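Local coordinates for protein D-alanine--D-alanine ligase (Coxiella burnetii, PDB 3TQT) that catalyses the ATP-dependent ligation of two D-alanine molecules into D-alanyl-D-alanine, a building block for bacterial cell wall peptidoglycan, at residues A[99-104]-A[126-131]; A[146-151]-A[292-297]; A[183-188]-A[219-224]. All blocks are in the same frame, centred on the assembly; numbering follows the deposited sequence.

Interaction 1 of 3, residues A[99-104]-A[126-131]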
ATOM      1  N   ALA A  99      17.965 -10.933 -11.093  1.00 22.06           N
ATOM      2  CA  ALA A  99      17.956  -9.877 -10.099  1.00 25.98           C
ATOM      3  C   ALA A  99      17.865 -10.540  -8.731  1.00 28.13           C
ATOM      4  O   ALA A  99      16.940 -11.294  -8.460  1.00 29.04           O
ATOM      5  CB  ALA A  99      16.791  -8.924 -10.327  1.00 21.61           C
ATOM      6  N   ASP A 100      18.848 -10.278  -7.884  1.00 22.19           N
ATOM      7  CA  ASP A 100      18.852 -10.806  -6.524  1.00 21.81           C
ATOM      8  C   ASP A 100      18.239  -9.814  -5.564  1.00 25.94           C
ATOM      9  O   ASP A 100      17.807 -10.165  -4.465  1.00 26.37           O
ATOM     10  CB  ASP A 100      20.282 -11.101  -6.101  1.00 18.91           C
ATOM     11  CG  ASP A 100      20.884 -12.212  -6.909  1.00 28.15           C
ATOM     12  OD1 ASP A 100      20.189 -13.234  -7.071  1.00 26.55           O
ATOM     13  OD2 ASP A 100      22.025 -12.053  -7.395  1.00 25.04           O
ATOM     14  N   CYS A 101      18.222  -8.558  -5.979  1.00 24.87           N
ATOM     15  CA  CYS A 101      17.635  -7.512  -5.165  1.00 24.18           C
ATOM     16  C   CYS A 101      17.375  -6.299  -6.032  1.00 23.46           C
ATOM     17  O   CYS A 101      18.157  -5.975  -6.931  1.00 21.36           O
ATOM     18  CB  CYS A 101      18.541  -7.160  -3.977  1.00 18.52           C
ATOM     19  SG  CYS A 101      17.860  -5.896  -2.856  1.00 25.41           S
ATOM     20  N   VAL A 102      16.253  -5.642  -5.776  1.00 19.21           N
ATOM     21  CA  VAL A 102      15.862  -4.485  -6.565  1.00 17.90           C
ATOM     22  C   VAL A 102      15.972  -3.237  -5.712  1.00 22.24           C
ATOM     23  O   VAL A 102      15.626  -3.246  -4.536  1.00 23.56           O
ATOM     24  CB  VAL A 102      14.427  -4.651  -7.105  1.00 15.86           C
ATOM     25  CG1 VAL A 102      13.959  -3.384  -7.782  1.00 15.63           C
ATOM     26  CG2 VAL A 102      14.359  -5.855  -8.050  1.00 23.68           C
ATOM     27  N   PHE A 103      16.481  -2.167  -6.308  1.00 20.60           N
ATOM     28  CA  PHE A 103      16.599  -0.909  -5.615  1.00 21.01           C
ATOM     29  C   PHE A 103      15.612   0.039  -6.282  1.00 27.07           C
ATOM     30  O   PHE A 103      15.918   0.629  -7.307  1.00 24.31           O
ATOM     31  CB  PHE A 103      18.031  -0.391  -5.766  1.00 30.54           C
ATOM     32  CG  PHE A 103      18.529   0.391  -4.586  1.00 26.48           C
ATOM     33  CD1 PHE A 103      19.672  -0.007  -3.908  1.00 37.14           C
ATOM     34  CD2 PHE A 103      17.849   1.510  -4.145  1.00 27.54           C
ATOM     35  CE1 PHE A 103      20.125   0.711  -2.829  1.00 25.99           C
ATOM     36  CE2 PHE A 103      18.304   2.233  -3.071  1.00 32.02           C
ATOM     37  CZ  PHE A 103      19.443   1.831  -2.413  1.00 30.01           C
ATOM     38  N   PRO A 104      14.395   0.148  -5.724  1.00 24.58           N
ATOM     39  CA  PRO A 104      13.410   1.018  -6.347  1.00 27.18           C
ATOM     40  C   PRO A 104      13.879   2.454  -6.123  1.00 35.64           C
ATOM     41  O   PRO A 104      14.096   2.862  -4.977  1.00 33.16           O
ATOM     42  CB  PRO A 104      12.122   0.729  -5.556  1.00 22.30           C
ATOM     43  CG  PRO A 104      12.445  -0.378  -4.614  1.00 24.97           C
ATOM     44  CD  PRO A 104      13.921  -0.403  -4.447  1.00 23.88           C
ATOM     45  N   PRO A 126      13.390  -9.590  -3.578  1.00 19.38           N
ATOM     46  CA  PRO A 126      13.803  -8.693  -2.493  1.00 19.01           C
ATOM     47  C   PRO A 126      13.919  -7.280  -3.049  1.00 22.03           C
ATOM     48  O   PRO A 126      14.344  -7.105  -4.191  1.00 23.16           O
ATOM     49  CB  PRO A 126      15.188  -9.227  -2.088  1.00 15.18           C
ATOM     50  CG  PRO A 126      15.247 -10.634  -2.649  1.00 18.76           C
ATOM     51  CD  PRO A 126      14.415 -10.598  -3.897  1.00 20.48           C
ATOM     52  N   TYR A 127      13.533  -6.278  -2.267  1.00 22.03           N
ATOM     53  CA  TYR A 127      13.710  -4.907  -2.713  1.00 20.99           C
ATOM     54  C   TYR A 127      13.985  -3.962  -1.554  1.00 17.00           C
ATOM     55  O   TYR A 127      13.542  -4.183  -0.413  1.00 18.61           O
ATOM     56  CB  TYR A 127      12.512  -4.432  -3.540  1.00 18.12           C
ATOM     57  CG  TYR A 127      11.207  -4.420  -2.795  1.00 19.74           C
ATOM     58  CD1 TYR A 127      10.771  -3.268  -2.136  1.00 18.35           C
ATOM     59  CD2 TYR A 127      10.397  -5.545  -2.767  1.00 21.37           C
ATOM     60  CE1 TYR A 127       9.580  -3.248  -1.465  1.00 20.21           C
ATOM     61  CE2 TYR A 127       9.192  -5.537  -2.087  1.00 20.28           C
ATOM     62  CZ  TYR A 127       8.787  -4.388  -1.448  1.00 18.53           C
ATOM     63  OH  TYR A 127       7.597  -4.391  -0.777  1.00 18.33           O
ATOM     64  N   VAL A 128      14.709  -2.899  -1.860  1.00 18.62           N
ATOM     65  CA  VAL A 128      15.112  -1.940  -0.850  1.00 16.34           C
ATOM     66  C   VAL A 128      13.959  -1.049  -0.397  1.00 22.61           C
ATOM     67  O   VAL A 128      13.119  -0.625  -1.204  1.00 21.39           O
ATOM     68  CB  VAL A 128      16.257  -1.080  -1.361  1.00 16.05           C
ATOM     69  CG1 VAL A 128      16.503   0.119  -0.423  1.00 19.94           C
ATOM     70  CG2 VAL A 128      17.503  -1.945  -1.527  1.00 14.34           C
ATOM     71  N   GLY A 129      13.914  -0.784   0.902  1.00 21.19           N
ATOM     72  CA  GLY A 129      13.032   0.251   1.423  1.00 19.02           C
ATOM     73  C   GLY A 129      11.652  -0.213   1.843  1.00 16.13           C
ATOM     74  O   GLY A 129      11.411  -1.396   2.061  1.00 18.18           O
ATOM     75  N   ALA A 130      10.736   0.751   1.948  1.00 17.77           N
ATOM     76  CA  ALA A 130       9.425   0.543   2.525  1.00 18.07           C
ATOM     77  C   ALA A 130       8.645  -0.447   1.697  1.00 20.31           C
ATOM     78  O   ALA A 130       8.739  -0.421   0.476  1.00 20.38           O
ATOM     79  CB  ALA A 130       8.683   1.869   2.570  1.00 18.32           C
ATOM     80  N   ASN A 131       7.884  -1.319   2.359  1.00 17.86           N
ATOM     81  CA  ASN A 131       7.016  -2.257   1.660  1.00 17.59           C
ATOM     82  C   ASN A 131       5.764  -1.556   1.122  1.00 18.55           C
ATOM     83  O   ASN A 131       5.685  -0.338   1.159  1.00 18.69           O
ATOM     84  CB  ASN A 131       6.658  -3.469   2.527  1.00 19.10           C
ATOM     85  CG  ASN A 131       5.718  -3.130   3.678  1.00 25.43           C
ATOM     86  OD1 ASN A 131       5.325  -1.980   3.872  1.00 24.04           O
ATOM     87  ND2 ASN A 131       5.337  -4.154   4.438  1.00 24.86           N
TER

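Interaction 2 of 3, residues A[146-151]-A[292-297]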
ATOM      1  N   THR A 146      -1.989  10.676  10.654  1.00 17.34           N
ATOM      2  CA  THR A 146      -3.031  10.007  11.412  1.00 17.07           C
ATOM      3  C   THR A 146      -2.392   8.891  12.227  1.00 20.34           C
ATOM      4  O   THR A 146      -2.652   8.740  13.422  1.00 18.85           O
ATOM      5  CB  THR A 146      -4.077   9.385  10.473  1.00 23.94           C
ATOM      6  OG1 THR A 146      -4.773  10.430   9.787  1.00 25.51           O
ATOM      7  CG2 THR A 146      -5.082   8.543  11.260  1.00 23.69           C
ATOM      8  N   VAL A 147      -1.550   8.107  11.568  1.00 17.89           N
ATOM      9  CA  VAL A 147      -0.933   6.964  12.215  1.00 20.50           C
ATOM     10  C   VAL A 147       0.052   7.443  13.283  1.00 23.27           C
ATOM     11  O   VAL A 147       0.072   6.917  14.399  1.00 17.72           O
ATOM     12  CB  VAL A 147      -0.263   6.045  11.181  1.00 22.97           C
ATOM     13  CG1 VAL A 147       0.587   5.001  11.869  1.00 23.86           C
ATOM     14  CG2 VAL A 147      -1.339   5.400  10.286  1.00 19.78           C
ATOM     15  N   LEU A 148       0.844   8.462  12.953  1.00 22.41           N
ATOM     16  CA  LEU A 148       1.816   8.992  13.906  1.00 20.46           C
ATOM     17  C   LEU A 148       1.129   9.546  15.137  1.00 18.80           C
ATOM     18  O   LEU A 148       1.498   9.224  16.269  1.00 22.27           O
ATOM     19  CB  LEU A 148       2.682  10.074  13.267  1.00 17.98           C
ATOM     20  CG  LEU A 148       3.602   9.540  12.163  1.00 19.70           C
ATOM     21  CD1 LEU A 148       4.374  10.689  11.506  1.00 18.05           C
ATOM     22  CD2 LEU A 148       4.538   8.487  12.736  1.00 21.52           C
ATOM     23  N   ARG A 149       0.124  10.381  14.919  1.00 19.76           N
ATOM     24  CA  ARG A 149      -0.533  11.021  16.051  1.00 21.22           C
ATOM     25  C   ARG A 149      -1.255   9.999  16.927  1.00 17.06           C
ATOM     26  O   ARG A 149      -1.245  10.111  18.150  1.00 21.63           O
ATOM     27  CB  ARG A 149      -1.502  12.097  15.582  1.00 23.84           C
ATOM     28  CG  ARG A 149      -2.218  12.756  16.718  1.00 26.07           C
ATOM     29  CD  ARG A 149      -3.609  13.149  16.294  1.00 38.95           C
ATOM     30  NE  ARG A 149      -3.750  14.508  15.773  1.00 43.15           N
ATOM     31  CZ  ARG A 149      -2.823  15.459  15.781  1.00 40.21           C
ATOM     32  NH1 ARG A 149      -1.626  15.239  16.284  1.00 41.52           N
ATOM     33  NH2 ARG A 149      -3.111  16.655  15.281  1.00 30.24           N
ATOM     34  N   ALA A 150      -1.868   9.000  16.299  1.00 22.45           N
ATOM     35  CA  ALA A 150      -2.536   7.939  17.042  1.00 22.56           C
ATOM     36  C   ALA A 150      -1.554   7.240  17.961  1.00 25.18           C
ATOM     37  O   ALA A 150      -1.918   6.787  19.040  1.00 26.39           O
ATOM     38  CB  ALA A 150      -3.170   6.939  16.090  1.00 21.50           C
ATOM     39  N   GLY A 151      -0.302   7.150  17.532  1.00 20.43           N
ATOM     40  CA  GLY A 151       0.720   6.504  18.337  1.00 27.56           C
ATOM     41  C   GLY A 151       1.455   7.453  19.267  1.00 30.51           C
ATOM     42  O   GLY A 151       2.463   7.083  19.863  1.00 32.92           O
ATOM     43  N   LYS A 292       9.236   3.223  12.894  1.00 19.30           N
ATOM     44  CA  LYS A 292       8.665   1.967  13.365  1.00 21.58           C
ATOM     45  C   LYS A 292       7.142   2.014  13.332  1.00 24.63           C
ATOM     46  O   LYS A 292       6.484   1.033  12.976  1.00 23.06           O
ATOM     47  CB  LYS A 292       9.171   1.646  14.777  1.00 20.92           C
ATOM     48  CG  LYS A 292      10.630   1.191  14.806  1.00 31.96           C
ATOM     49  CD  LYS A 292      11.273   1.393  16.173  1.00 38.16           C
ATOM     50  CE  LYS A 292      10.995   0.248  17.116  1.00 47.55           C
ATOM     51  NZ  LYS A 292      11.712   0.459  18.406  1.00 48.02           N
ATOM     52  N   MET A 293       6.593   3.174  13.678  1.00 24.13           N
ATOM     53  CA  MET A 293       5.151   3.344  13.792  1.00 24.01           C
ATOM     54  C   MET A 293       4.426   3.177  12.467  1.00 23.58           C
ATOM     55  O   MET A 293       3.281   2.741  12.436  1.00 22.91           O
ATOM     56  CB  MET A 293       4.827   4.710  14.385  1.00 26.97           C
ATOM     57  CG  MET A 293       3.397   4.842  14.819  1.00 34.92           C
ATOM     58  SD  MET A 293       3.286   6.129  16.060  1.00 37.74           S
ATOM     59  CE  MET A 293       4.239   5.400  17.390  1.00 34.71           C
ATOM     60  N   VAL A 294       5.092   3.516  11.375  1.00 19.07           N
ATOM     61  CA  VAL A 294       4.501   3.305  10.065  1.00 19.40           C
ATOM     62  C   VAL A 294       5.014   2.011   9.440  1.00 22.15           C
ATOM     63  O   VAL A 294       4.808   1.770   8.256  1.00 20.10           O
ATOM     64  CB  VAL A 294       4.790   4.485   9.116  1.00 17.04           C
ATOM     65  CG1 VAL A 294       4.169   5.770   9.687  1.00 17.63           C
ATOM     66  CG2 VAL A 294       6.281   4.648   8.919  1.00 16.93           C
ATOM     67  N   HIS A 295       5.702   1.206  10.246  1.00 20.09           N
ATOM     68  CA  HIS A 295       6.173  -0.117   9.819  1.00 18.43           C
ATOM     69  C   HIS A 295       7.030  -0.048   8.577  1.00 21.77           C
ATOM     70  O   HIS A 295       6.903  -0.864   7.657  1.00 21.38           O
ATOM     71  CB  HIS A 295       4.985  -1.051   9.629  1.00 23.90           C
ATOM     72  CG  HIS A 295       4.088  -1.083  10.818  1.00 28.46           C
ATOM     73  ND1 HIS A 295       2.747  -0.777  10.756  1.00 28.36           N
ATOM     74  CD2 HIS A 295       4.355  -1.339  12.121  1.00 24.47           C
ATOM     75  CE1 HIS A 295       2.221  -0.865  11.962  1.00 26.45           C
ATOM     76  NE2 HIS A 295       3.181  -1.193  12.811  1.00 28.07           N
ATOM     77  N   CYS A 296       7.913   0.945   8.572  1.00 21.48           N
ATOM     78  CA  CYS A 296       8.837   1.138   7.474  1.00 17.57           C
ATOM     79  C   CYS A 296       9.935   0.072   7.500  1.00 18.92           C
ATOM     80  O   CYS A 296      10.145  -0.622   8.507  1.00 17.87           O
ATOM     81  CB  CYS A 296       9.458   2.530   7.545  1.00 19.47           C
ATOM     82  SG  CYS A 296      10.045   3.081   5.966  1.00 23.10           S
ATOM     83  N   SER A 297      10.610  -0.062   6.370  1.00 17.70           N
ATOM     84  CA  SER A 297      11.708  -0.997   6.231  1.00 21.71           C
ATOM     85  C   SER A 297      12.780  -0.326   5.432  1.00 21.71           C
ATOM     86  O   SER A 297      12.487   0.508   4.566  1.00 23.84           O
ATOM     87  CB  SER A 297      11.255  -2.249   5.472  1.00 17.85           C
ATOM     88  OG  SER A 297      10.458  -3.060   6.292  1.00 33.02           O
TER

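Interaction 3 of 3, residues A[183-188]-A[219-224]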
ATOM      1  N   LEU A 183      -1.876  29.663   5.991  1.00 24.32           N
ATOM      2  CA  LEU A 183      -2.091  28.231   5.818  1.00 25.45           C
ATOM      3  C   LEU A 183      -1.431  27.718   4.543  1.00 23.68           C
ATOM      4  O   LEU A 183      -1.165  28.478   3.611  1.00 30.57           O
ATOM      5  CB  LEU A 183      -3.584  27.934   5.710  1.00 29.39           C
ATOM      6  CG  LEU A 183      -4.452  27.792   6.958  1.00 38.37           C
ATOM      7  CD1 LEU A 183      -3.862  28.453   8.165  1.00 29.54           C
ATOM      8  CD2 LEU A 183      -5.860  28.298   6.677  1.00 31.63           C
ATOM      9  N   PHE A 184      -1.182  26.418   4.520  1.00 25.04           N
ATOM     10  CA  PHE A 184      -0.791  25.723   3.310  1.00 25.59           C
ATOM     11  C   PHE A 184      -1.931  24.835   2.846  1.00 26.62           C
ATOM     12  O   PHE A 184      -2.521  24.100   3.638  1.00 27.58           O
ATOM     13  CB  PHE A 184       0.446  24.856   3.565  1.00 26.36           C
ATOM     14  CG  PHE A 184       1.699  25.643   3.698  1.00 28.92           C
ATOM     15  CD1 PHE A 184       2.080  26.521   2.697  1.00 37.82           C
ATOM     16  CD2 PHE A 184       2.493  25.528   4.825  1.00 37.83           C
ATOM     17  CE1 PHE A 184       3.233  27.270   2.815  1.00 40.83           C
ATOM     18  CE2 PHE A 184       3.660  26.276   4.945  1.00 43.63           C
ATOM     19  CZ  PHE A 184       4.022  27.148   3.939  1.00 44.01           C
ATOM     20  N   VAL A 185      -2.232  24.898   1.558  1.00 21.64           N
ATOM     21  CA  VAL A 185      -3.148  23.933   0.967  1.00 23.34           C
ATOM     22  C   VAL A 185      -2.310  23.017   0.091  1.00 27.69           C
ATOM     23  O   VAL A 185      -1.720  23.467  -0.886  1.00 25.46           O
ATOM     24  CB  VAL A 185      -4.259  24.629   0.157  1.00 24.53           C
ATOM     25  CG1 VAL A 185      -5.179  23.594  -0.510  1.00 23.02           C
ATOM     26  CG2 VAL A 185      -5.059  25.567   1.070  1.00 27.15           C
ATOM     27  N   LYS A 186      -2.256  21.740   0.469  1.00 23.72           N
ATOM     28  CA  LYS A 186      -1.306  20.770  -0.072  1.00 26.99           C
ATOM     29  C   LYS A 186      -2.026  19.537  -0.615  1.00 24.93           C
ATOM     30  O   LYS A 186      -2.925  19.018   0.036  1.00 21.45           O
ATOM     31  CB  LYS A 186      -0.415  20.234   1.059  1.00 26.37           C
ATOM     32  CG  LYS A 186       0.661  21.144   1.602  1.00 44.79           C
ATOM     33  CD  LYS A 186       1.505  20.337   2.603  1.00 41.06           C
ATOM     34  CE  LYS A 186       2.803  21.031   2.984  1.00 46.39           C
ATOM     35  NZ  LYS A 186       2.575  22.322   3.700  1.00 57.15           N
ATOM     36  N   ALA A 187      -1.604  19.031  -1.769  1.00 21.38           N
ATOM     37  CA  ALA A 187      -2.034  17.693  -2.160  1.00 20.26           C
ATOM     38  C   ALA A 187      -1.552  16.712  -1.090  1.00 21.03           C
ATOM     39  O   ALA A 187      -0.441  16.857  -0.557  1.00 22.51           O
ATOM     40  CB  ALA A 187      -1.453  17.325  -3.517  1.00 20.16           C
ATOM     41  N   VAL A 188      -2.364  15.722  -0.757  1.00 18.46           N
ATOM     42  CA  VAL A 188      -1.927  14.729   0.236  1.00 22.26           C
ATOM     43  C   VAL A 188      -0.765  13.882  -0.270  1.00 24.52           C
ATOM     44  O   VAL A 188       0.087  13.456   0.504  1.00 26.95           O
ATOM     45  CB  VAL A 188      -3.065  13.778   0.690  1.00 19.03           C
ATOM     46  CG1 VAL A 188      -4.162  14.545   1.421  1.00 21.41           C
ATOM     47  CG2 VAL A 188      -3.610  12.995  -0.500  1.00 24.77           C
ATOM     48  N   LEU A 219      -6.825  16.560  -0.234  1.00 21.70           N
ATOM     49  CA  LEU A 219      -5.817  17.527   0.136  1.00 22.89           C
ATOM     50  C   LEU A 219      -5.787  17.672   1.638  1.00 22.71           C
ATOM     51  O   LEU A 219      -6.659  17.169   2.350  1.00 21.18           O
ATOM     52  CB  LEU A 219      -6.078  18.875  -0.540  1.00 22.84           C
ATOM     53  CG  LEU A 219      -7.336  19.664  -0.191  1.00 24.31           C
ATOM     54  CD1 LEU A 219      -7.205  20.347   1.173  1.00 23.41           C
ATOM     55  CD2 LEU A 219      -7.580  20.708  -1.283  1.00 24.38           C
ATOM     56  N   MET A 220      -4.769  18.365   2.112  1.00 23.44           N
ATOM     57  CA  MET A 220      -4.672  18.669   3.511  1.00 22.09           C
ATOM     58  C   MET A 220      -4.290  20.123   3.649  1.00 24.52           C
ATOM     59  O   MET A 220      -3.505  20.665   2.863  1.00 24.10           O
ATOM     60  CB  MET A 220      -3.641  17.767   4.191  1.00 21.43           C
ATOM     61  CG  MET A 220      -2.248  17.830   3.594  1.00 25.15           C
ATOM     62  SD  MET A 220      -1.333  16.331   3.998  1.00 24.17           S
ATOM     63  CE  MET A 220      -1.348  16.413   5.792  1.00 18.24           C
ATOM     64  N   VAL A 221      -4.873  20.751   4.652  1.00 20.25           N
ATOM     65  CA  VAL A 221      -4.545  22.116   4.992  1.00 25.37           C
ATOM     66  C   VAL A 221      -3.683  22.045   6.236  1.00 26.07           C
ATOM     67  O   VAL A 221      -3.951  21.242   7.142  1.00 22.76           O
ATOM     68  CB  VAL A 221      -5.823  22.927   5.262  1.00 24.34           C
ATOM     69  CG1 VAL A 221      -5.492  24.409   5.489  1.00 20.00           C
ATOM     70  CG2 VAL A 221      -6.811  22.761   4.101  1.00 24.41           C
ATOM     71  N   GLU A 222      -2.642  22.869   6.266  1.00 21.62           N
ATOM     72  CA  GLU A 222      -1.731  22.910   7.401  1.00 27.01           C
ATOM     73  C   GLU A 222      -1.451  24.340   7.800  1.00 23.87           C
ATOM     74  O   GLU A 222      -1.440  25.236   6.958  1.00 27.01           O
ATOM     75  CB  GLU A 222      -0.408  22.206   7.063  1.00 25.82           C
ATOM     76  CG  GLU A 222      -0.535  20.688   6.960  1.00 24.89           C
ATOM     77  CD  GLU A 222       0.757  20.014   6.493  1.00 30.21           C
ATOM     78  OE1 GLU A 222       1.687  20.728   6.079  1.00 27.17           O
ATOM     79  OE2 GLU A 222       0.833  18.769   6.540  1.00 31.58           O
ATOM     80  N   PRO A 223      -1.222  24.568   9.091  1.00 24.25           N
ATOM     81  CA  PRO A 223      -0.823  25.916   9.492  1.00 25.04           C
ATOM     82  C   PRO A 223       0.603  26.164   9.045  1.00 26.84           C
ATOM     83  O   PRO A 223       1.409  25.238   9.081  1.00 32.17           O
ATOM     84  CB  PRO A 223      -0.844  25.820  11.011  1.00 31.73           C
ATOM     85  CG  PRO A 223      -0.452  24.385  11.261  1.00 27.57           C
ATOM     86  CD  PRO A 223      -1.209  23.630  10.223  1.00 21.83           C
ATOM     87  N   ARG A 224       0.925  27.383   8.629  1.00 26.13           N
ATOM     88  CA  ARG A 224       2.326  27.722   8.417  1.00 31.44           C
ATOM     89  C   ARG A 224       3.012  27.883   9.771  1.00 33.78           C
ATOM     90  O   ARG A 224       2.680  28.768  10.552  1.00 44.44           O
ATOM     91  CB  ARG A 224       2.496  28.982   7.570  1.00 38.26           C
ATOM     92  CG  ARG A 224       3.945  29.213   7.145  1.00 48.32           C
ATOM     93  CD  ARG A 224       4.107  30.458   6.292  1.00 64.29           C
ATOM     94  NE  ARG A 224       3.601  31.655   6.964  1.00 75.75           N
ATOM     95  CZ  ARG A 224       4.320  32.428   7.774  1.00 75.20           C
ATOM     96  NH1 ARG A 224       5.590  32.137   8.027  1.00 74.70           N
ATOM     97  NH2 ARG A 224       3.762  33.495   8.334  1.00 72.77           N
TER

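Interaction 1 of 3, residues A[99-104]-A[126-131]
V128 lays its isopropyl group against the ring of F103, a compact example of how a branched side chain grips an aromatic one. CG2 of V128 stands over one ring face, 3.9 Å from the centroid of F103 and 17° off the normal, a CH-pi contact. The other methyl, CG1, which the V128 chi1 of 168° carries anti to the backbone N, reaches the far rim of the ring, 3.8 Å from F103 CE2. P104 comes in beside them with its CD 3.3 Å from V128 O, while the P104 side chain crosses that of Y127 at about a right angle, CG nearest CD1. C101 SG adds an apolar touch to V128 CG2 at 4.2 Å.

These side chains are set by a single bridge of backbone, V102 opposite Y127, between two segments whose touching parts run 38° apart. V102 N donates to P126 O (2.9 Å), and V102 O receives V128 N (2.8 Å). Y127 CA also closes on V102 O, at 3.1 Å.

The ring of Y127 leads off to E121, to which its hydroxyl is hydrogen-bonded, and it makes a cation-pi contact with R354. Strand 101-104, an outermost strand of the N-terminal sheet beside strand 5-12, thus lies between helix 340-370, touched by C101 and F103, and helix 115-122, touched by V102 and P104.

Interaction 2 of 3, residues A[146-151]-A[292-297]
The sulfur of M293 presses on the terminus of a helix: its SD lies 3.5 Å from G151 CA and 3.6 Å from L148 O, where helix 141-150 gives out. Because G151 has no side chain, the thioether can settle directly on its backbone, showing how a flexible residue can pack closely against a helix end. The M293 chain leaves its own helix with CG anti to the backbone N (chi1 -167°) and stays extended to the sulfur, then bends at chi3 (-65°), which brings CE to 3.5 Å from G151 O.

Nearer the backbone, V147 and M293 lie alongside each other, pointing opposite ways. V147 CG1 lies 3.6 Å from M293 O and 4.1 Å from M293 CG. L148 crosses at a slant, its CD2 touching both M293 CB and V294 CG1 at 4.1 Å. The side chains meet by apolar packing, partly against backbone carbonyls, and the two segments share no hydrogen bond or salt bridge.

On the buried side L148 and V294 continue onto I317 of strand 312-318. The side chain of L148 is about 8 Å from that of E316, a predicted magnesium ligand, so the contact is close to the predicted metal site. V147 also packs on L143 of the second subunit.

Helix 277-293 finishes in a Schellman motif, with H295 N bonded to K292 O (2.8 Å), C296 N bonded to F291 O, and H295 at positive phi as the C-prime residue. Two helix ends thus meet within the ATP-grasp region of the ligase.

Interaction 3 of 3, residues A[183-188]-A[219-224]
K186 and E222 meet across two neighbouring strands in a salt bridge, NZ to OE1 3.0 Å. The lysine nitrogen approaches from above the carboxylate plane; K186 is extended until its last torsion, where a chi4 of 64° turns NZ onto the acid. F184 and M220 share this face; beyond the strand ends the aliphatic part of R224 lies obliquely against the F184 ring, CG to CE2 3.7 Å, and V188 CG1 reaches M220 SD (4.2 Å). V185 and V221 point to the other face, where L219 and L183 from the strand ends meet them: V185 CG1 to L219 CD2 is 3.8 Å, and L183 CG to V221 CG1 is the same distance.

Beneath these contacts runs a regular antiparallel ladder, the central pair of a four-stranded sheet in the ATP-grasp fold, within the span predicted to bind ATP. F184 and E222 exchange two backbone bonds, the shorter being F184 N to E222 O (2.7 Å, 171° at the hydrogen). K186 and M220 form the next hydrogen-bonded pair, with M220 N to K186 O at 2.9 Å.

Further out, K145 of helix 141-150 holds OE2 of E222 in a second salt bridge, and E182 pairs with R224. Helix 202-212 covers V185, L219 and V221.

Overall arrangement
All three contacts are mainly buried, yet each joins a different pairing of elements: an edge strand with a loop in interaction 1, two helix ends in interaction 2, and two inner sheet strands in interaction 3. Backbone hydrogen bonding falls accordingly, from four bonds in interaction 3 to two in interaction 1 and none in interaction 2. A salt bridge crosses only interaction 3. Interaction 2 has its open side at G151 and touches the second subunit, which the others do not. Helix 141-150 supplies part of interaction 2 and also packs on M220 of interaction 3. Interactions 1 and 2 touch through A130 and C296, whereas 1 and 3 lie on opposite sides of the chain's centre.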